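Tonb-dependent siderophore receptor (Acinetobacter baumannii, PDB 5FR8) probably mediates the first step of iron uptake across the outer membrane by binding iron-chelating siderophores, possibly including ferric enterobactin. Local coordinates at residues Ile158-Thr163 with Gly189-Gly194; Val162-His167 with Val200-Leu205; Ser239-Trp244 with Thr251-Ile256. One frame throughout, in Å; residues are numbered along the deposited sequence.

Contact 1. Residues Ile158-Thr163 with Gly189-Gly194; sequences ITKKVT and GFNVSG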
ATOM      1  N   ILE A 158      14.020   2.281   3.289  1.00 52.02           N
ATOM      2  CA  ILE A 158      15.435   1.932   3.453  1.00 52.79           C
ATOM      3  C   ILE A 158      15.867   2.009   4.908  1.00 54.84           C
ATOM      4  O   ILE A 158      15.859   3.053   5.518  1.00 53.31           O
ATOM      5  CB  ILE A 158      16.324   2.856   2.618  1.00 52.69           C
ATOM      6  CG1 ILE A 158      16.064   2.574   1.130  1.00 52.22           C
ATOM      7  CG2 ILE A 158      17.785   2.704   3.027  1.00 52.04           C
ATOM      8  CD1 ILE A 158      16.916   3.384   0.176  1.00 52.80           C
ATOM      9  N   THR A 159      16.242   0.874   5.464  1.00 61.31           N
ATOM     10  CA  THR A 159      16.477   0.782   6.894  1.00 63.37           C
ATOM     11  C   THR A 159      17.903   1.194   7.179  1.00 66.47           C
ATOM     12  O   THR A 159      18.781   1.117   6.305  1.00 68.98           O
ATOM     13  CB  THR A 159      16.278  -0.659   7.399  1.00 59.94           C
ATOM     14  OG1 THR A 159      17.300  -1.480   6.848  1.00 63.27           O
ATOM     15  CG2 THR A 159      14.940  -1.223   6.968  1.00 56.62           C
ATOM     16  N   LYS A 160      18.132   1.588   8.424  1.00 68.35           N
ATOM     17  CA  LYS A 160      19.450   1.987   8.878  1.00 71.31           C
ATOM     18  C   LYS A 160      20.542   0.948   8.590  1.00 70.04           C
ATOM     19  O   LYS A 160      20.282  -0.250   8.507  1.00 65.57           O
ATOM     20  CB  LYS A 160      19.401   2.336  10.366  1.00 76.14           C
ATOM     21  CG  LYS A 160      18.818   3.727  10.630  1.00 79.00           C
ATOM     22  CD  LYS A 160      18.155   3.804  12.002  1.00 84.61           C
ATOM     23  CE  LYS A 160      17.348   5.082  12.188  1.00 81.50           C
ATOM     24  NZ  LYS A 160      18.236   6.271  12.197  1.00 84.15           N
ATOM     25  N   LYS A 161      21.765   1.449   8.444  1.00 67.17           N
ATOM     26  CA  LYS A 161      22.876   0.694   7.895  1.00 70.15           C
ATOM     27  C   LYS A 161      23.767   0.173   8.993  1.00 73.04           C
ATOM     28  O   LYS A 161      23.758   0.687  10.117  1.00 72.47           O
ATOM     29  CB  LYS A 161      23.734   1.597   6.985  1.00 72.75           C
ATOM     30  CG  LYS A 161      23.016   2.187   5.780  1.00 72.22           C
ATOM     31  CD  LYS A 161      22.744   1.136   4.702  1.00 70.90           C
ATOM     32  CE  LYS A 161      21.523   1.508   3.873  1.00 71.70           C
ATOM     33  NZ  LYS A 161      21.819   2.641   2.952  1.00 71.85           N
ATOM     34  N   VAL A 162      24.574  -0.826   8.648  1.00 73.25           N
ATOM     35  CA  VAL A 162      25.684  -1.228   9.505  1.00 70.73           C
ATOM     36  C   VAL A 162      26.688  -0.081   9.632  1.00 72.73           C
ATOM     37  O   VAL A 162      26.753   0.787   8.764  1.00 72.32           O
ATOM     38  CB  VAL A 162      26.391  -2.477   8.958  1.00 70.85           C
ATOM     39  CG1 VAL A 162      25.407  -3.637   8.904  1.00 68.36           C
ATOM     40  CG2 VAL A 162      27.013  -2.227   7.591  1.00 69.59           C
ATOM     41  N   THR A 163      27.438  -0.058  10.731  1.00 74.53           N
ATOM     42  CA  THR A 163      28.357   1.060  11.027  1.00 76.73           C
ATOM     43  C   THR A 163      29.645   0.542  11.651  1.00 81.52           C
ATOM     44  O   THR A 163      29.625  -0.310  12.540  1.00 82.04           O
ATOM     45  CB  THR A 163      27.733   2.107  11.986  1.00 73.94           C
ATOM     46  OG1 THR A 163      27.477   1.520  13.273  1.00 75.39           O
ATOM     47  CG2 THR A 163      26.445   2.635  11.419  1.00 71.04           C
ATOM     48  N   GLY A 189      11.655   2.016  21.054  1.00 60.52           N
ATOM     49  CA  GLY A 189      12.373   1.270  20.052  1.00 59.43           C
ATOM     50  C   GLY A 189      13.824   1.650  20.067  1.00 62.31           C
ATOM     51  O   GLY A 189      14.192   2.710  20.557  1.00 64.45           O
ATOM     52  N   PHE A 190      14.658   0.777  19.528  1.00 64.46           N
ATOM     53  CA  PHE A 190      16.093   0.996  19.587  1.00 67.62           C
ATOM     54  C   PHE A 190      16.733   0.628  18.276  1.00 66.63           C
ATOM     55  O   PHE A 190      16.163  -0.094  17.467  1.00 70.54           O
ATOM     56  CB  PHE A 190      16.712   0.160  20.707  1.00 67.45           C
ATOM     57  CG  PHE A 190      16.716  -1.312  20.423  1.00 65.61           C
ATOM     58  CD1 PHE A 190      17.782  -1.895  19.761  1.00 63.63           C
ATOM     59  CD2 PHE A 190      15.641  -2.109  20.806  1.00 65.35           C
ATOM     60  CE1 PHE A 190      17.783  -3.243  19.495  1.00 61.20           C
ATOM     61  CE2 PHE A 190      15.634  -3.463  20.538  1.00 61.43           C
ATOM     62  CZ  PHE A 190      16.707  -4.024  19.878  1.00 61.71           C
ATOM     63  N   ASN A 191      17.931   1.125  18.070  1.00 67.81           N
ATOM     64  CA  ASN A 191      18.704   0.718  16.927  1.00 70.68           C
ATOM     65  C   ASN A 191      20.140   0.769  17.361  1.00 71.46           C
ATOM     66  O   ASN A 191      20.567   1.749  17.972  1.00 77.01           O
ATOM     67  CB  ASN A 191      18.483   1.652  15.744  1.00 71.95           C
ATOM     68  CG  ASN A 191      19.440   1.368  14.604  1.00 75.71           C
ATOM     69  OD1 ASN A 191      20.654   1.469  14.766  1.00 76.33           O
ATOM     70  ND2 ASN A 191      18.902   1.007  13.445  1.00 77.50           N
ATOM     71  N   VAL A 192      20.879  -0.293  17.076  1.00 67.62           N
ATOM     72  CA  VAL A 192      22.300  -0.324  17.398  1.00 65.61           C
ATOM     73  C   VAL A 192      23.075  -1.016  16.272  1.00 60.76           C
ATOM     74  O   VAL A 192      22.585  -1.963  15.657  1.00 54.26           O
ATOM     75  CB  VAL A 192      22.539  -1.004  18.753  1.00 67.71           C
ATOM     76  CG1 VAL A 192      21.929  -2.402  18.766  1.00 67.94           C
ATOM     77  CG2 VAL A 192      24.017  -1.048  19.058  1.00 70.48           C
ATOM     78  N   SER A 193      24.262  -0.496  15.987  1.00 60.07           N
ATOM     79  CA  SER A 193      25.092  -0.983  14.889  1.00 60.19           C
ATOM     80  C   SER A 193      26.530  -0.745  15.283  1.00 65.55           C
ATOM     81  O   SER A 193      26.836   0.170  16.062  1.00 67.83           O
ATOM     82  CB  SER A 193      24.791  -0.296  13.552  1.00 59.49           C
ATOM     83  OG  SER A 193      24.930   1.109  13.645  1.00 63.44           O
ATOM     84  N   GLY A 194      27.414  -1.600  14.778  1.00 68.30           N
ATOM     85  CA  GLY A 194      28.827  -1.548  15.158  1.00 69.70           C
ATOM     86  C   GLY A 194      29.659  -2.590  14.431  1.00 68.24           C
ATOM     87  O   GLY A 194      29.129  -3.359  13.630  1.00 68.70           O
TER
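Ser193 and Thr163 each hold their hydroxyl between the backbone N and the carbonyl carbon, with chi1 of 57° and 64°, and in these positions the two oxygens meet across the contact. Ser193 OG gives its proton to Thr163 OG1, 2.6 Å away. Thr163 OG1 in turn donates to Glu165 O, so the serine enters a short relay in which the threonine both accepts and donates. CG2 of Thr163 lies against the same serine. Further back, the paths of 158-163 and 189-194 draw apart: the CA atoms of Thr163 and Gly194 lie 4.9 Å apart, those of Lys160 and Asn191 8.2 Å. Side chains span the wider end. At Asn191 a chi1 of 171° carries the amide inward until ND2 lies beside CD of Lys160 at 3.2 Å, with CB of the lysine at 3.4 Å. This is contact with the aliphatic part of the lysine. The 158-163 segment leaves the small mixed sheet of the plug, and 189-194 is a strand of the surrounding wall, an interface characteristic of the plugged beta-barrel of TonB-dependent receptors.

Contact 2. Residues Val162-His167 with Val200-Leu205; sequences VTNETH and VLSYRL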
ATOM      1  N   VAL A 162      24.574  -0.826   8.648  1.00 73.25           N
ATOM      2  CA  VAL A 162      25.684  -1.228   9.505  1.00 70.73           C
ATOM      3  C   VAL A 162      26.688  -0.081   9.632  1.00 72.73           C
ATOM      4  O   VAL A 162      26.753   0.787   8.764  1.00 72.32           O
ATOM      5  CB  VAL A 162      26.391  -2.477   8.958  1.00 70.85           C
ATOM      6  CG1 VAL A 162      25.407  -3.637   8.904  1.00 68.36           C
ATOM      7  CG2 VAL A 162      27.013  -2.227   7.591  1.00 69.59           C
ATOM      8  N   THR A 163      27.438  -0.058  10.731  1.00 74.53           N
ATOM      9  CA  THR A 163      28.357   1.060  11.027  1.00 76.73           C
ATOM     10  C   THR A 163      29.645   0.542  11.651  1.00 81.52           C
ATOM     11  O   THR A 163      29.625  -0.310  12.540  1.00 82.04           O
ATOM     12  CB  THR A 163      27.733   2.107  11.986  1.00 73.94           C
ATOM     13  OG1 THR A 163      27.477   1.520  13.273  1.00 75.39           O
ATOM     14  CG2 THR A 163      26.445   2.635  11.419  1.00 71.04           C
ATOM     15  N   ASN A 164      30.771   1.068  11.187  1.00 88.21           N
ATOM     16  CA  ASN A 164      32.070   0.579  11.623  1.00 86.26           C
ATOM     17  C   ASN A 164      32.485   1.093  12.986  1.00 84.65           C
ATOM     18  O   ASN A 164      33.581   0.789  13.452  1.00 81.22           O
ATOM     19  CB  ASN A 164      33.114   0.934  10.590  1.00 95.63           C
ATOM     20  CG  ASN A 164      33.062   0.005   9.398  1.00104.96           C
ATOM     21  OD1 ASN A 164      31.982  -0.436   8.982  1.00101.97           O
ATOM     22  ND2 ASN A 164      34.228  -0.304   8.839  1.00107.31           N
ATOM     23  N   GLU A 165      31.615   1.886  13.610  1.00 82.13           N
ATOM     24  CA  GLU A 165      31.743   2.236  15.017  1.00 82.44           C
ATOM     25  C   GLU A 165      30.362   2.119  15.613  1.00 83.33           C
ATOM     26  O   GLU A 165      29.375   2.296  14.912  1.00 86.63           O
ATOM     27  CB  GLU A 165      32.270   3.649  15.180  1.00 82.52           C
ATOM     28  CG  GLU A 165      33.434   3.969  14.266  1.00 84.32           C
ATOM     29  CD  GLU A 165      34.036   5.326  14.563  1.00 90.65           C
ATOM     30  OE1 GLU A 165      33.309   6.344  14.479  1.00 94.24           O
ATOM     31  OE2 GLU A 165      35.240   5.377  14.876  1.00 92.76           O
ATOM     32  N   THR A 166      30.275   1.794  16.894  1.00 88.91           N
ATOM     33  CA  THR A 166      28.977   1.451  17.475  1.00 86.08           C
ATOM     34  C   THR A 166      28.194   2.706  17.754  1.00 81.82           C
ATOM     35  O   THR A 166      28.522   3.458  18.659  1.00 84.09           O
ATOM     36  CB  THR A 166      29.104   0.613  18.771  1.00 87.52           C
ATOM     37  OG1 THR A 166      29.886   1.323  19.735  1.00 93.89           O
ATOM     38  CG2 THR A 166      29.781  -0.722  18.492  1.00 84.54           C
ATOM     39  N   HIS A 167      27.160   2.941  16.960  1.00 81.99           N
ATOM     40  CA  HIS A 167      26.265   4.070  17.206  1.00 85.48           C
ATOM     41  C   HIS A 167      24.949   3.508  17.669  1.00 78.72           C
ATOM     42  O   HIS A 167      24.513   2.479  17.179  1.00 77.66           O
ATOM     43  CB  HIS A 167      26.098   4.930  15.957  1.00 89.65           C
ATOM     44  CG  HIS A 167      27.384   5.546  15.485  1.00100.20           C
ATOM     45  ND1 HIS A 167      28.171   4.975  14.504  1.00103.48           N
ATOM     46  CD2 HIS A 167      28.030   6.669  15.880  1.00102.02           C
ATOM     47  CE1 HIS A 167      29.237   5.728  14.303  1.00104.53           C
ATOM     48  NE2 HIS A 167      29.177   6.760  15.127  1.00108.27           N
ATOM     49  N   VAL A 200      35.343  -5.628   8.307  1.00 73.62           N
ATOM     50  CA  VAL A 200      35.050  -6.849   7.571  1.00 72.30           C
ATOM     51  C   VAL A 200      33.735  -7.470   8.021  1.00 67.18           C
ATOM     52  O   VAL A 200      33.057  -8.107   7.220  1.00 65.12           O
ATOM     53  CB  VAL A 200      36.201  -7.911   7.640  1.00 75.04           C
ATOM     54  CG1 VAL A 200      37.537  -7.304   7.210  1.00 76.11           C
ATOM     55  CG2 VAL A 200      36.304  -8.535   9.022  1.00 72.98           C
ATOM     56  N   LEU A 201      33.377  -7.301   9.287  1.00 63.64           N
ATOM     57  CA  LEU A 201      32.104  -7.799   9.752  1.00 64.53           C
ATOM     58  C   LEU A 201      31.476  -6.829  10.734  1.00 65.87           C
ATOM     59  O   LEU A 201      32.066  -6.482  11.760  1.00 70.13           O
ATOM     60  CB  LEU A 201      32.268  -9.169  10.412  1.00 70.35           C
ATOM     61  CG  LEU A 201      30.973  -9.989  10.580  1.00 73.28           C
ATOM     62  CD1 LEU A 201      30.727 -10.919   9.389  1.00 71.93           C
ATOM     63  CD2 LEU A 201      30.996 -10.802  11.865  1.00 72.77           C
ATOM     64  N   SER A 202      30.265  -6.405  10.413  1.00 65.47           N
ATOM     65  CA  SER A 202      29.549  -5.408  11.190  1.00 65.51           C
ATOM     66  C   SER A 202      28.073  -5.767  11.190  1.00 66.97           C
ATOM     67  O   SER A 202      27.622  -6.562  10.362  1.00 70.57           O
ATOM     68  CB  SER A 202      29.772  -4.035  10.581  1.00 66.30           C
ATOM     69  OG  SER A 202      30.047  -4.162   9.200  1.00 65.22           O
ATOM     70  N   TYR A 203      27.325  -5.218  12.140  1.00 69.01           N
ATOM     71  CA  TYR A 203      25.921  -5.591  12.317  1.00 68.64           C
ATOM     72  C   TYR A 203      25.039  -4.357  12.479  1.00 70.58           C
ATOM     73  O   TYR A 203      25.531  -3.295  12.875  1.00 73.73           O
ATOM     74  CB  TYR A 203      25.764  -6.431  13.570  1.00 66.17           C
ATOM     75  CG  TYR A 203      26.022  -5.620  14.808  1.00 68.54           C
ATOM     76  CD1 TYR A 203      27.317  -5.379  15.224  1.00 73.25           C
ATOM     77  CD2 TYR A 203      24.986  -5.070  15.540  1.00 62.66           C
ATOM     78  CE1 TYR A 203      27.581  -4.622  16.339  1.00 72.21           C
ATOM     79  CE2 TYR A 203      25.247  -4.316  16.666  1.00 63.06           C
ATOM     80  CZ  TYR A 203      26.547  -4.097  17.048  1.00 67.35           C
ATOM     81  OH  TYR A 203      26.851  -3.358  18.152  1.00 67.81           O
ATOM     82  N   ARG A 204      23.746  -4.511  12.175  1.00 68.13           N
ATOM     83  CA  ARG A 204      22.717  -3.538  12.556  1.00 64.69           C
ATOM     84  C   ARG A 204      21.534  -4.293  13.129  1.00 65.89           C
ATOM     85  O   ARG A 204      21.059  -5.267  12.546  1.00 73.45           O
ATOM     86  CB  ARG A 204      22.219  -2.732  11.373  1.00 63.90           C
ATOM     87  CG  ARG A 204      21.224  -1.654  11.800  1.00 66.96           C
ATOM     88  CD  ARG A 204      19.881  -1.658  11.057  1.00 61.87           C
ATOM     89  NE  ARG A 204      19.206  -2.928  11.247  1.00 60.69           N
ATOM     90  CZ  ARG A 204      18.661  -3.666  10.289  1.00 59.11           C
ATOM     91  NH1 ARG A 204      18.676  -3.238   9.041  1.00 59.54           N
ATOM     92  NH2 ARG A 204      18.098  -4.842  10.589  1.00 58.84           N
ATOM     93  N   LEU A 205      21.038  -3.838  14.266  1.00 64.82           N
ATOM     94  CA  LEU A 205      19.934  -4.513  14.938  1.00 61.75           C
ATOM     95  C   LEU A 205      18.966  -3.460  15.436  1.00 58.33           C
ATOM     96  O   LEU A 205      19.375  -2.506  16.105  1.00 58.11           O
ATOM     97  CB  LEU A 205      20.474  -5.317  16.126  1.00 64.83           C
ATOM     98  CG  LEU A 205      19.428  -5.972  17.038  1.00 64.45           C
ATOM     99  CD1 LEU A 205      18.915  -7.264  16.413  1.00 61.37           C
ATOM    100  CD2 LEU A 205      19.988  -6.231  18.427  1.00 66.69           C
TER
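Val162 and Arg204 bring the two backbones within 4.8 Å at their CA atoms, but the irregular 162-167 loop then swings away from strand 201-205 and no hydrogen bond joins the two segments. The valine does most of the touching. Its CG1, anti to the carbonyl carbon (chi1 -61°), comes down on the strand backbone, 3.7 Å from C of Tyr203 and 3.8 Å from N of Arg204. The other methyl, CG2, turns to the hydroxyl of Ser202, with OG at 3.9 Å. Of the Arg204 side chain, CB is the part that meets the valine, 4.1 Å from CG1 of Val162. Bends at chi2 and chi3 carry the guanidinium away, where NH2 donates to Ser239 O on the next strand and NH1 makes a weak bond to Lys160 O. Tyr203 starts out on the other side of the strand, yet its ring reaches back far enough for OH to lie 4.0 Å from CG2 of Thr166, the two side chains meeting at a slant. An internal bond spans the loop and probably restrains its shape: Thr163 OG1 reaches Glu165 O over 2.6 Å, tilted 26° from the carbonyl plane. Chemically, therefore, the contact rests on dispersion and shape, with a branched aliphatic group seated on a strand whose one charged side chain here, Arg204, finds its polar partners beyond the contact. Loop and barrel wall meet here without a shared pattern of backbone bonds.

Contact 3. Residues Ser239-Trp244 with Thr251-Ile256; sequences SGRLAW and TVLLDI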
ATOM      1  N   SER A 239      14.639  -6.937  14.057  1.00 54.36           N
ATOM      2  CA  SER A 239      15.309  -7.123  12.772  1.00 57.11           C
ATOM      3  C   SER A 239      16.813  -6.976  12.834  1.00 56.48           C
ATOM      4  O   SER A 239      17.340  -6.009  13.399  1.00 56.77           O
ATOM      5  CB  SER A 239      14.787  -6.120  11.751  1.00 60.56           C
ATOM      6  OG  SER A 239      15.707  -5.995  10.668  1.00 66.09           O
ATOM      7  N   GLY A 240      17.499  -7.926  12.209  1.00 57.92           N
ATOM      8  CA  GLY A 240      18.956  -8.018  12.311  1.00 57.89           C
ATOM      9  C   GLY A 240      19.628  -8.085  10.972  1.00 53.16           C
ATOM     10  O   GLY A 240      19.134  -8.717  10.059  1.00 51.48           O
ATOM     11  N   ARG A 241      20.765  -7.416  10.864  1.00 55.81           N
ATOM     12  CA  ARG A 241      21.591  -7.452   9.671  1.00 55.47           C
ATOM     13  C   ARG A 241      23.024  -7.768  10.017  1.00 56.68           C
ATOM     14  O   ARG A 241      23.569  -7.203  10.969  1.00 57.76           O
ATOM     15  CB  ARG A 241      21.591  -6.102   9.021  1.00 61.68           C
ATOM     16  CG  ARG A 241      22.578  -6.007   7.872  1.00 68.32           C
ATOM     17  CD  ARG A 241      22.301  -4.746   7.064  1.00 66.20           C
ATOM     18  NE  ARG A 241      21.023  -4.826   6.367  1.00 64.22           N
ATOM     19  CZ  ARG A 241      20.390  -3.786   5.843  1.00 66.04           C
ATOM     20  NH1 ARG A 241      20.916  -2.565   5.908  1.00 64.93           N
ATOM     21  NH2 ARG A 241      19.227  -3.982   5.240  1.00 67.73           N
ATOM     22  N   LEU A 242      23.638  -8.667   9.252  1.00 57.93           N
ATOM     23  CA  LEU A 242      25.087  -8.885   9.327  1.00 61.16           C
ATOM     24  C   LEU A 242      25.694  -8.543   7.992  1.00 60.45           C
ATOM     25  O   LEU A 242      25.199  -9.007   6.975  1.00 66.17           O
ATOM     26  CB  LEU A 242      25.438 -10.337   9.621  1.00 61.82           C
ATOM     27  CG  LEU A 242      25.043 -10.894  10.979  1.00 62.58           C
ATOM     28  CD1 LEU A 242      25.468 -12.363  11.039  1.00 63.23           C
ATOM     29  CD2 LEU A 242      25.631 -10.089  12.127  1.00 60.51           C
ATOM     30  N   ALA A 243      26.766  -7.755   8.007  1.00 56.65           N
ATOM     31  CA  ALA A 243      27.444  -7.345   6.801  1.00 56.50           C
ATOM     32  C   ALA A 243      28.836  -7.880   6.852  1.00 60.23           C
ATOM     33  O   ALA A 243      29.529  -7.713   7.855  1.00 61.57           O
ATOM     34  CB  ALA A 243      27.479  -5.843   6.713  1.00 59.83           C
ATOM     35  N   TRP A 244      29.243  -8.549   5.778  1.00 63.06           N
ATOM     36  CA  TRP A 244      30.512  -9.260   5.741  1.00 63.83           C
ATOM     37  C   TRP A 244      31.245  -8.882   4.482  1.00 66.13           C
ATOM     38  O   TRP A 244      30.720  -9.050   3.383  1.00 69.81           O
ATOM     39  CB  TRP A 244      30.248 -10.777   5.761  1.00 64.35           C
ATOM     40  CG  TRP A 244      31.485 -11.689   5.708  1.00 65.36           C
ATOM     41  CD1 TRP A 244      32.750 -11.399   6.141  1.00 67.08           C
ATOM     42  CD2 TRP A 244      31.536 -13.038   5.218  1.00 64.15           C
ATOM     43  NE1 TRP A 244      33.584 -12.476   5.932  1.00 66.01           N
ATOM     44  CE2 TRP A 244      32.861 -13.490   5.370  1.00 63.81           C
ATOM     45  CE3 TRP A 244      30.592 -13.897   4.653  1.00 63.38           C
ATOM     46  CZ2 TRP A 244      33.260 -14.744   4.978  1.00 65.22           C
ATOM     47  CZ3 TRP A 244      30.991 -15.135   4.273  1.00 65.11           C
ATOM     48  CH2 TRP A 244      32.314 -15.553   4.432  1.00 65.71           C
ATOM     49  N   THR A 251      30.886  -8.779  -1.125  1.00 68.16           N
ATOM     50  CA  THR A 251      30.199  -8.463   0.128  1.00 65.06           C
ATOM     51  C   THR A 251      28.992  -9.377   0.277  1.00 65.62           C
ATOM     52  O   THR A 251      28.333  -9.721  -0.700  1.00 64.85           O
ATOM     53  CB  THR A 251      29.740  -6.990   0.188  1.00 64.50           C
ATOM     54  OG1 THR A 251      30.875  -6.120   0.192  1.00 70.20           O
ATOM     55  CG2 THR A 251      28.993  -6.718   1.431  1.00 63.78           C
ATOM     56  N   VAL A 252      28.717  -9.797   1.508  1.00 69.89           N
ATOM     57  CA  VAL A 252      27.575 -10.657   1.785  1.00 66.35           C
ATOM     58  C   VAL A 252      26.737 -10.036   2.907  1.00 64.60           C
ATOM     59  O   VAL A 252      27.269  -9.692   3.964  1.00 61.42           O
ATOM     60  CB  VAL A 252      28.041 -12.057   2.174  1.00 67.41           C
ATOM     61  CG1 VAL A 252      26.854 -12.901   2.564  1.00 69.72           C
ATOM     62  CG2 VAL A 252      28.794 -12.705   1.021  1.00 70.40           C
ATOM     63  N   LEU A 253      25.437  -9.876   2.650  1.00 64.39           N
ATOM     64  CA  LEU A 253      24.488  -9.354   3.626  1.00 60.35           C
ATOM     65  C   LEU A 253      23.506 -10.414   4.066  1.00 61.65           C
ATOM     66  O   LEU A 253      22.963 -11.175   3.267  1.00 67.90           O
ATOM     67  CB  LEU A 253      23.687  -8.228   3.039  1.00 62.33           C
ATOM     68  CG  LEU A 253      24.393  -6.885   3.014  1.00 70.74           C
ATOM     69  CD1 LEU A 253      25.435  -6.825   1.901  1.00 80.47           C
ATOM     70  CD2 LEU A 253      23.357  -5.785   2.821  1.00 68.97           C
ATOM     71  N   LEU A 254      23.240 -10.437   5.355  1.00 61.39           N
ATOM     72  CA  LEU A 254      22.220 -11.297   5.887  1.00 59.89           C
ATOM     73  C   LEU A 254      21.183 -10.400   6.519  1.00 60.96           C
ATOM     74  O   LEU A 254      21.536  -9.559   7.346  1.00 67.77           O
ATOM     75  CB  LEU A 254      22.827 -12.193   6.953  1.00 62.36           C
ATOM     76  CG  LEU A 254      21.833 -13.150   7.606  1.00 65.01           C
ATOM     77  CD1 LEU A 254      21.409 -14.212   6.598  1.00 63.55           C
ATOM     78  CD2 LEU A 254      22.425 -13.777   8.859  1.00 67.73           C
ATOM     79  N   ASP A 255      19.917 -10.550   6.136  1.00 60.23           N
ATOM     80  CA  ASP A 255      18.822  -9.858   6.832  1.00 59.90           C
ATOM     81  C   ASP A 255      17.853 -10.876   7.383  1.00 59.01           C
ATOM     82  O   ASP A 255      17.265 -11.652   6.634  1.00 62.07           O
ATOM     83  CB  ASP A 255      18.055  -8.916   5.898  1.00 61.28           C
ATOM     84  CG  ASP A 255      18.884  -7.709   5.431  1.00 60.03           C
ATOM     85  OD1 ASP A 255      19.441  -6.964   6.263  1.00 54.39           O
ATOM     86  OD2 ASP A 255      18.955  -7.502   4.213  1.00 62.18           O
ATOM     87  N   ILE A 256      17.706 -10.883   8.700  1.00 59.11           N
ATOM     88  CA  ILE A 256      16.704 -11.706   9.367  1.00 57.89           C
ATOM     89  C   ILE A 256      15.819 -10.811  10.203  1.00 56.42           C
ATOM     90  O   ILE A 256      16.327 -10.136  11.105  1.00 54.13           O
ATOM     91  CB  ILE A 256      17.326 -12.670  10.369  1.00 56.82           C
ATOM     92  CG1 ILE A 256      18.260 -13.630   9.662  1.00 59.00           C
ATOM     93  CG2 ILE A 256      16.226 -13.411  11.095  1.00 56.63           C
ATOM     94  CD1 ILE A 256      18.947 -14.577  10.604  1.00 61.77           C
TER
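The antiparallel hairpin of strands 232-247 and 250-264 forms part of the barrel wall, and segments 239-244 and 251-256 supply five of its residue pairs, among them Arg241 with Asp255 and Leu242 with Leu254. The local strand axes approach to 4.7 Å and run 170° apart. Gly240 with Ile256, Leu242 with Leu254, and Trp244 with Val252 are hydrogen-bonded pairs, each joined by two backbone bonds; Leu254 N to Leu242 O, at 2.9 Å, is representative. Arg241 with Asp255 and Ala243 with Leu253 are the non-hydrogen-bonded pairs between them. The side chains of Arg241 and Asp255 run side by side, the carboxylate at the guanidinium's edge and the planes 59° apart. Arg241 NE donates to Asp255 OD1 at 2.7 Å, meeting the syn lone pair and staying within 7° of the guanidinium plane. NH2 adds a weak bond of 3.2 Å to that same OD1 and also forms a salt bridge with Asp100 of the plug. On the other face, CD1 of Leu242 packs against CD2 of Leu254 at 4.0 Å, and CE3 of Trp244 approaches CB of Val252 at the same separation. The Leu242 and Trp244 face is apolar, consistent with a surface that may face lipid, while the other mixes Ala243 and Leu253 with the ion pair. Two acids sharing one arginine, one from the wall and one from the plug, would be expected to offset its positive charge and tie plug to barrel.

Followed from the N terminus, the chain leaves the plug sheet at strand 153-159 and opens contacts 1 and 2 in succession, with Val162 and Thr163 common to both. Contact 1 closes first, at 189-194, and contact 2 at 200-205, so the two loops overlap in a staggered way and neither nests inside the other. Contact 3 follows in series as a local hairpin closure. The wall strands engaged are consecutive neighbours, 185-195, 201-212, 232-247 and 250-264, stitched by backbone bonds such as Arg241 N to Arg204 O. Val162 also packs on Ala243, bringing the connecting segment against contact 3. Contacts 1 and 2 set the plug's exit against the first barrel strands, and contact 3 continues the wall beside them.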